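PDB 5YX6: probable fatty acyl-CoA transferase Rv3272 from Mycobacterium tuberculosis, which binds fatty acyl-CoAs of varying chain length, palmitoyl-CoA most tightly, and probably acts in fatty acid metabolism as a homodimeric family III CoA transferase. Local coordinates for residues T316-V319 against Q320-Q323. Residues are numbered along the deposited sequence; the frame is centred on the assembly and turned at random.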
loop_
_atom_site.group_PDB
_atom_site.type_symbol
_atom_site.label_atom_id
_atom_site.label_comp_id
_atom_site.label_asym_id
_atom_site.label_seq_id
_atom_site.Cartn_x
_atom_site.Cartn_y
_atom_site.Cartn_z
ATOM N N THR A 316 -18.340 -12.182 19.824
ATOM C CA THR A 316 -19.407 -11.934 18.858
ATOM C C THR A 316 -20.529 -11.118 19.491
ATOM O O THR A 316 -21.062 -10.192 18.876
ATOM C CB THR A 316 -19.984 -13.249 18.296
ATOM O OG1 THR A 316 -18.964 -13.938 17.573
ATOM C CG2 THR A 316 -21.132 -12.972 17.348
ATOM N N GLU A 317 -20.885 -11.465 20.722
ATOM C CA GLU A 317 -21.928 -10.732 21.437
ATOM C C GLU A 317 -21.505 -9.291 21.713
ATOM O O GLU A 317 -22.295 -8.368 21.537
ATOM C CB GLU A 317 -22.287 -11.439 22.740
ATOM C CG GLU A 317 -23.041 -12.739 22.532
ATOM C CD GLU A 317 -23.040 -13.634 23.777
ATOM O OE1 GLU A 317 -22.250 -13.371 24.721
ATOM O OE2 GLU A 317 -23.829 -14.608 23.802
ATOM N N TRP A 318 -20.268 -9.096 22.155
ATOM C CA TRP A 318 -19.781 -7.745 22.400
ATOM C C TRP A 318 -19.718 -6.922 21.105
ATOM O O TRP A 318 -20.004 -5.716 21.120
ATOM C CB TRP A 318 -18.403 -7.766 23.052
ATOM C CG TRP A 318 -18.384 -8.151 24.496
ATOM C CD1 TRP A 318 -17.722 -9.211 25.052
ATOM C CD2 TRP A 318 -19.031 -7.472 25.578
ATOM N NE1 TRP A 318 -17.925 -9.236 26.408
ATOM C CE2 TRP A 318 -18.725 -8.181 26.758
ATOM C CE3 TRP A 318 -19.840 -6.333 25.664
ATOM C CZ2 TRP A 318 -19.195 -7.786 28.008
ATOM C CZ3 TRP A 318 -20.310 -5.946 26.909
ATOM C CH2 TRP A 318 -19.988 -6.669 28.063
ATOM N N VAL A 319 -19.353 -7.568 19.993
ATOM C CA VAL A 319 -19.264 -6.864 18.719
ATOM C C VAL A 319 -20.642 -6.345 18.310
ATOM O O VAL A 319 -20.805 -5.173 17.962
ATOM C CB VAL A 319 -18.711 -7.764 17.588
ATOM C CG1 VAL A 319 -19.075 -7.177 16.226
ATOM C CG2 VAL A 319 -17.198 -7.949 17.720
ATOM N N GLN A 320 -21.628 -7.233 18.365
ATOM C CA GLN A 320 -23.013 -6.886 18.103
ATOM C C GLN A 320 -23.489 -5.715 18.975
ATOM O O GLN A 320 -24.160 -4.809 18.490
ATOM C CB GLN A 320 -23.899 -8.107 18.315
ATOM C CG GLN A 320 -25.373 -7.853 18.073
ATOM C CD GLN A 320 -26.126 -9.130 17.746
ATOM O OE1 GLN A 320 -25.537 -10.217 17.692
ATOM N NE2 GLN A 320 -27.433 -9.007 17.520
ATOM N N LEU A 321 -23.143 -5.734 20.259
ATOM C CA LEU A 321 -23.597 -4.696 21.180
ATOM C C LEU A 321 -22.894 -3.361 20.936
ATOM O O LEU A 321 -23.520 -2.307 20.918
ATOM C CB LEU A 321 -23.373 -5.130 22.632
ATOM C CG LEU A 321 -23.741 -4.082 23.690
ATOM C CD1 LEU A 321 -25.248 -3.815 23.692
ATOM C CD2 LEU A 321 -23.265 -4.485 25.073
ATOM N N LEU A 322 -21.584 -3.413 20.764
ATOM C CA LEU A 322 -20.805 -2.197 20.625
ATOM C C LEU A 322 -21.073 -1.498 19.290
ATOM O O LEU A 322 -21.067 -0.266 19.220
ATOM C CB LEU A 322 -19.327 -2.503 20.788
ATOM C CG LEU A 322 -18.701 -2.346 22.174
ATOM C CD1 LEU A 322 -19.648 -2.729 23.289
ATOM C CD2 LEU A 322 -17.473 -3.198 22.239
ATOM N N GLN A 323 -21.316 -2.274 18.236
ATOM C CA GLN A 323 -21.593 -1.681 16.932
ATOM C C GLN A 323 -22.992 -1.064 16.907
ATOM O O GLN A 323 -23.201 -0.011 16.306
ATOM C CB GLN A 323 -21.445 -2.722 15.810
ATOM C CG GLN A 323 -19.994 -3.059 15.471
ATOM C CD GLN A 323 -19.849 -4.004 14.271
ATOM O OE1 GLN A 323 -20.835 -4.478 13.702
ATOM N NE2 GLN A 323 -18.611 -4.281 13.894
#
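Leu322 N donates to Trp318 O over 2.8 Å, the shortest of four successive i to i+4 hydrogen bonds that make this segment a regular alpha-helix. Gln320 N to Thr316 O, at 3.1 Å, is the straightest of them (N-H...O 173°), while Leu321 N and Gln323 N close the turns on Glu317 O and Val319 O. The side chain of Leu322 lies against the same carbonyl that its amide uses, CB coming within 3.3 Å of Trp318 O.

Along one side of the helix, Trp318 and Leu321 run side by side in the same direction. Leu321 CD2 meets the six-membered part of the indole obliquely, 3.8 Å from Trp318 CZ3. Leu322 CD1 approaches the same ring more loosely, 4.3 Å from Trp318 CE3. Elsewhere the indole is fixed by its NE1, which bonds to Leu310 O, and by a cation-pi contact with Lys313.

On a neighbouring side of the helix, Val319 and Gln323 also lie side by side, pointing the same way. CG1 of Val319 stands anti to the backbone N (chi1 161°), which swings it toward the C-terminal turn and brings it 3.7 Å from Gln323 NE2. NE2 itself donates to Ala329 O, which ties the last turn of the helix to strand 328-331.

Helix 315-324, about 30 Å from the chain centre to the centre of this contact and away from the annotated sites, is no part of the six-stranded parallel sheet, consistent with a place in the small domain. It lies with Trp318, Val319 and Leu322 against Ile261 of strand 260-264, while Thr316 and Val319 reach Leu331 of strand 328-331; near its C-terminal end, Gln323 also packs on Arg142 of the second subunit.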